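Local coordinates for flavin reductase domain protein (Arthrobacter sp., PDB 2QCK) that probably binds FMN and acts as a flavin reductase, at residues R19-V24 with L151-A156; A25-N30 with T71-H76. All coordinates share one frame; numbering follows the deposited sequence.

In the fold
Both interactions use the strand 22-31, each with a different partner. Interaction 1 joins its first residues to the short strand 151-153, late in the chain. Interaction 2 joins the following residues to strand 72-77. The two centres lie about 20 Å apart, and interaction 2 sits about 7 Å from the centre of the chain, against about 13 Å for interaction 1. Along the chain the order is 19-24, 25-30, 71-76, 151-156, so the inner pairing is enclosed by the outer one. The strands of both contacts belong to one antiparallel sheet. Strand 22-31 thus ties the interior of the flavin reductase-like domain to a more outlying part that packs against the second subunit.

Interaction 1. Residues R19-V24 with L151-A156; sequences RHAAGV and LYHSGA
The carbonyl oxygen of Ala22 accepts the shorter of the two backbone bonds between the segments, from Tyr152 N at 2.8 Å. The amide lies nearly along the C=O axis, and the bond is fairly straight at 162°. The same oxygen has a CA-H...O contact with Leu151 CA at 3.2 Å. The return bond, from Ala22 N to Tyr152 O, is weak: 3.1 Å, bent to 133°. Ala22 and Tyr152 thus form an antiparallel hydrogen-bonded pair, with Gly23 and Leu151 as the non-hydrogen-bonded pair next to it.

Val24 CG2 reaches Tyr152 CB at 3.6 Å and also rests on the carbonyl carbon of Leu151. This branch stands anti to the Val24 carbonyl carbon (chi1 of -176° for CG1), which carries it over to the other strand. The phenol ring of Tyr152 leads away and meets Tyr157 edge-to-face. At the other end, the CB atoms of Ala21 and His153 touch at 4.0 Å. Arg19 CA lies at the edge of the His153 imidazole, near its plane. The guanidinium of Arg19 turns elsewhere, to Glu15 and to Gly144 of the second subunit.

A type I' turn, His153 to Ala156, reverses the chain beyond the pairing. The chemistry is thus two unequal backbone bonds flanked by apolar touches, and further backbone bonds, Val24 with Leu150 and Leu151 with Ser158, extend the sheet.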
loop_
_atom_site.group_PDB
_atom_site.type_symbol
_atom_site.label_atom_id
_atom_site.label_comp_id
_atom_site.label_asym_id
_atom_site.label_seq_id
_atom_site.Cartn_x
_atom_site.Cartn_y
_atom_site.Cartn_z
ATOM N N ARG A 19 7.646 8.697 6.357
ATOM C CA ARG A 19 8.806 7.829 6.268
ATOM C C ARG A 19 8.542 6.499 5.580
ATOM O O ARG A 19 9.452 5.655 5.468
ATOM C CB ARG A 19 9.326 7.552 7.671
ATOM C CG ARG A 19 9.849 8.788 8.406
ATOM C CD ARG A 19 10.565 8.374 9.672
ATOM N NE ARG A 19 10.958 9.575 10.392
ATOM C CZ ARG A 19 11.792 9.601 11.421
ATOM N NH1 ARG A 19 12.359 8.489 11.884
ATOM N NH2 ARG A 19 12.066 10.766 11.993
ATOM N N HIS A 20 7.312 6.288 5.140
ATOM C CA HIS A 20 6.926 5.036 4.535
ATOM C C HIS A 20 6.800 5.308 3.039
ATOM O O HIS A 20 5.966 6.109 2.637
ATOM C CB HIS A 20 5.595 4.609 5.149
ATOM C CG HIS A 20 5.142 3.253 4.743
ATOM N ND1 HIS A 20 5.851 2.109 5.060
ATOM C CD2 HIS A 20 4.049 2.843 4.061
ATOM C CE1 HIS A 20 5.213 1.055 4.581
ATOM N NE2 HIS A 20 4.113 1.468 3.976
ATOM N N ALA A 21 7.624 4.667 2.214
ATOM C CA ALA A 21 7.580 4.888 0.761
ATOM C C ALA A 21 6.430 4.094 0.127
ATOM O O ALA A 21 5.840 3.184 0.736
ATOM C CB ALA A 21 8.899 4.468 0.142
ATOM N N ALA A 22 6.111 4.393 -1.127
ATOM C CA ALA A 22 4.977 3.743 -1.757
ATOM C C ALA A 22 5.115 3.760 -3.277
ATOM O O ALA A 22 5.744 4.652 -3.812
ATOM C CB ALA A 22 3.697 4.457 -1.334
ATOM N N GLY A 23 4.537 2.780 -3.950
ATOM C CA GLY A 23 4.427 2.832 -5.389
ATOM C C GLY A 23 3.288 3.711 -5.805
ATOM O O GLY A 23 2.390 3.937 -5.034
ATOM N N VAL A 24 3.286 4.148 -7.066
ATOM C CA VAL A 24 2.308 5.126 -7.542
ATOM C C VAL A 24 1.476 4.459 -8.630
ATOM O O VAL A 24 2.042 3.906 -9.570
ATOM C CB VAL A 24 3.011 6.431 -8.043
ATOM C CG1 VAL A 24 1.977 7.513 -8.464
ATOM C CG2 VAL A 24 3.961 6.969 -6.954
ATOM N N LEU A 151 7.910 5.512 -7.644
ATOM C CA LEU A 151 7.693 5.544 -6.210
ATOM C C LEU A 151 7.428 6.956 -5.771
ATOM O O LEU A 151 7.740 7.918 -6.486
ATOM C CB LEU A 151 8.922 5.038 -5.492
ATOM C CG LEU A 151 9.656 3.872 -6.155
ATOM C CD1 LEU A 151 11.030 3.747 -5.503
ATOM C CD2 LEU A 151 8.856 2.645 -6.003
ATOM N N TYR A 152 6.813 7.083 -4.602
ATOM C CA TYR A 152 6.615 8.396 -3.994
ATOM C C TYR A 152 6.957 8.290 -2.529
ATOM O O TYR A 152 6.547 7.358 -1.851
ATOM C CB TYR A 152 5.190 8.777 -4.105
ATOM C CG TYR A 152 4.899 10.195 -3.756
ATOM C CD1 TYR A 152 5.220 11.205 -4.622
ATOM C CD2 TYR A 152 4.285 10.541 -2.542
ATOM C CE1 TYR A 152 4.936 12.492 -4.332
ATOM C CE2 TYR A 152 4.004 11.875 -2.241
ATOM C CZ TYR A 152 4.340 12.825 -3.146
ATOM O OH TYR A 152 4.069 14.156 -2.904
ATOM N N HIS A 153 7.742 9.230 -2.046
ATOM C CA HIS A 153 8.260 9.147 -0.709
ATOM C C HIS A 153 8.530 10.570 -0.250
ATOM O O HIS A 153 9.102 11.379 -1.007
ATOM C CB HIS A 153 9.551 8.339 -0.709
ATOM C CG HIS A 153 10.433 8.630 0.451
ATOM N ND1 HIS A 153 9.960 8.679 1.750
ATOM C CD2 HIS A 153 11.750 8.927 0.515
ATOM C CE1 HIS A 153 10.954 8.982 2.569
ATOM N NE2 HIS A 153 12.051 9.133 1.847
ATOM N N SER A 154 8.097 10.846 0.976
ATOM C CA SER A 154 8.239 12.144 1.626
ATOM C C SER A 154 8.117 13.292 0.627
ATOM O O SER A 154 8.992 14.137 0.514
ATOM C CB SER A 154 9.567 12.228 2.351
ATOM O OG SER A 154 9.578 13.431 3.112
ATOM N N GLY A 155 7.028 13.291 -0.121
ATOM C CA GLY A 155 6.724 14.370 -1.038
ATOM C C GLY A 155 7.497 14.405 -2.331
ATOM O O GLY A 155 7.381 15.379 -3.040
ATOM N N ALA A 156 8.233 13.350 -2.703
ATOM C CA ALA A 156 8.971 13.401 -3.955
ATOM C C ALA A 156 8.792 12.103 -4.710
ATOM O O ALA A 156 8.686 11.042 -4.101
ATOM C CB ALA A 156 10.481 13.661 -3.698
#

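Interaction 2. Residues A25-N30 with T71-H76; sequences AIITVN and THIGVH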
loop_
_atom_site.group_PDB
_atom_site.type_symbol
_atom_site.label_atom_id
_atom_site.label_comp_id
_atom_site.label_asym_id
_atom_site.label_seq_id
_atom_site.Cartn_x
_atom_site.Cartn_y
_atom_site.Cartn_z
ATOM N N ALA A 25 0.145 4.474 -8.454
ATOM C CA ALA A 25 -0.818 4.021 -9.455
ATOM C C ALA A 25 -1.814 5.159 -9.731
ATOM O O ALA A 25 -1.820 6.129 -9.011
ATOM C CB ALA A 25 -1.562 2.744 -8.946
ATOM N N ILE A 26 -2.627 5.045 -10.788
ATOM C CA ILE A 26 -3.754 5.946 -11.024
ATOM C C ILE A 26 -5.049 5.157 -11.212
ATOM O O ILE A 26 -5.087 4.125 -11.945
ATOM C CB ILE A 26 -3.575 6.905 -12.244
ATOM C CG1 ILE A 26 -2.360 7.822 -12.031
ATOM C CG2 ILE A 26 -4.862 7.688 -12.388
ATOM C CD1 ILE A 26 -1.762 8.451 -13.296
ATOM N N ILE A 27 -6.095 5.616 -10.521
ATOM C CA ILE A 27 -7.432 4.986 -10.570
ATOM C C ILE A 27 -8.273 5.845 -11.470
ATOM O O ILE A 27 -8.209 7.049 -11.358
ATOM C CB ILE A 27 -8.088 4.933 -9.175
ATOM C CG1 ILE A 27 -7.274 4.035 -8.264
ATOM C CG2 ILE A 27 -9.587 4.439 -9.246
ATOM C CD1 ILE A 27 -7.512 2.560 -8.488
ATOM N N THR A 28 -9.052 5.212 -12.340
ATOM C CA THR A 28 -9.942 5.952 -13.279
ATOM C C THR A 28 -11.359 5.408 -13.118
ATOM O O THR A 28 -11.538 4.253 -12.765
ATOM C CB THR A 28 -9.489 5.793 -14.693
ATOM O OG1 THR A 28 -9.420 4.362 -15.011
ATOM C CG2 THR A 28 -8.144 6.535 -14.868
ATOM N N VAL A 29 -12.369 6.268 -13.269
ATOM C CA VAL A 29 -13.739 5.826 -13.219
ATOM C C VAL A 29 -14.520 6.721 -14.146
ATOM O O VAL A 29 -14.182 7.893 -14.316
ATOM C CB VAL A 29 -14.299 5.859 -11.812
ATOM C CG1 VAL A 29 -14.160 7.233 -11.187
ATOM C CG2 VAL A 29 -15.750 5.357 -11.791
ATOM N N ASN A 30 -15.509 6.135 -14.785
ATOM C CA ASN A 30 -16.444 6.861 -15.674
ATOM C C ASN A 30 -17.802 6.993 -14.983
ATOM O O ASN A 30 -18.613 6.036 -14.923
ATOM C CB ASN A 30 -16.550 6.068 -16.978
ATOM C CG ASN A 30 -17.332 6.797 -18.052
ATOM O OD1 ASN A 30 -18.037 7.780 -17.797
ATOM N ND2 ASN A 30 -17.204 6.311 -19.272
ATOM N N THR A 71 -19.539 1.149 -10.543
ATOM C CA THR A 71 -18.983 -0.179 -10.286
ATOM C C THR A 71 -17.631 -0.484 -10.947
ATOM O O THR A 71 -16.744 -1.003 -10.292
ATOM C CB THR A 71 -19.973 -1.290 -10.629
ATOM O OG1 THR A 71 -21.060 -1.233 -9.710
ATOM C CG2 THR A 71 -19.294 -2.656 -10.533
ATOM N N HIS A 72 -17.450 -0.181 -12.224
ATOM C CA HIS A 72 -16.176 -0.501 -12.891
ATOM C C HIS A 72 -15.203 0.635 -12.760
ATOM O O HIS A 72 -15.578 1.798 -12.906
ATOM C CB HIS A 72 -16.403 -0.890 -14.336
ATOM C CG HIS A 72 -17.207 -2.145 -14.453
ATOM N ND1 HIS A 72 -18.578 -2.135 -14.554
ATOM C CD2 HIS A 72 -16.844 -3.444 -14.331
ATOM C CE1 HIS A 72 -19.020 -3.378 -14.554
ATOM N NE2 HIS A 72 -17.988 -4.191 -14.417
ATOM N N ILE A 73 -13.968 0.269 -12.434
ATOM C CA ILE A 73 -12.851 1.187 -12.346
ATOM C C ILE A 73 -11.593 0.588 -12.985
ATOM O O ILE A 73 -11.491 -0.615 -13.221
ATOM C CB ILE A 73 -12.551 1.618 -10.888
ATOM C CG1 ILE A 73 -11.901 0.508 -10.053
ATOM C CG2 ILE A 73 -13.818 2.055 -10.171
ATOM C CD1 ILE A 73 -11.401 1.059 -8.681
ATOM N N GLY A 74 -10.643 1.454 -13.302
ATOM C CA GLY A 74 -9.334 1.017 -13.779
ATOM C C GLY A 74 -8.251 1.374 -12.788
ATOM O O GLY A 74 -8.323 2.390 -12.128
ATOM N N VAL A 75 -7.237 0.524 -12.676
ATOM C CA VAL A 75 -6.014 0.916 -12.006
ATOM C C VAL A 75 -4.804 0.822 -12.944
ATOM O O VAL A 75 -4.677 -0.143 -13.714
ATOM C CB VAL A 75 -5.773 0.103 -10.651
ATOM C CG1 VAL A 75 -5.531 -1.337 -10.901
ATOM C CG2 VAL A 75 -4.629 0.725 -9.851
ATOM N N HIS A 76 -3.937 1.834 -12.885
ATOM C CA HIS A 76 -2.756 1.921 -13.764
ATOM C C HIS A 76 -1.488 1.959 -12.965
ATOM O O HIS A 76 -1.324 2.818 -12.110
ATOM C CB HIS A 76 -2.810 3.153 -14.624
ATOM C CG HIS A 76 -4.035 3.220 -15.467
ATOM N ND1 HIS A 76 -5.275 3.503 -14.933
ATOM C CD2 HIS A 76 -4.218 3.046 -16.793
ATOM C CE1 HIS A 76 -6.171 3.516 -15.906
ATOM N NE2 HIS A 76 -5.554 3.233 -17.041
HETATM O O HOH W 1 -15.570 3.309 -15.115
#
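Two central strands of the antiparallel sheet of the flavin reductase-like domain, 22-31 and 72-77, pair here through Ile26, Thr28, Gly74 and His76. Their segment axes approach to 4.5 Å at 163°. Thr28 and Gly74 exchange two backbone bonds, and so do Ile26 and His76.

Ile26 O is gripped twice by His76. His76 N donates to Ile26 O at 2.7 Å, and His76 ND1 adds a bond to Ile26 O of 3.1 Å. The oxygen lies in the imidazole plane, but ND1 stands above the carbonyl plane. With CG anti to the carbonyl carbon (chi1 -58°), the ring stays beside its own backbone N, and both donors face one acceptor. His76 CE1, on the same ring edge, meets Thr28 OG1 at 3.5 Å; that hydroxyl is hydrogen-bonded to Pro109 O. A leucine in place of His76 would probably leave Ile26 O without its second donor and Thr28 without its ring neighbour.

Gly74 suits its place, since a CB there would clash with Thr28 OG1. On the other face Ile27 CD1 touches Val75 CG2 at 3.7 Å, and Ile27 CG2 meets Ile73 CD1 at 3.9 Å. Phe53 and Phe55 of strand 51-58 cover this apolar group. Toward the strand end a water bridges Asn30 N and His72 O. Antiparallel pairing round such an apolar interior is typical of the FMN-binding split barrel of flavin reductases.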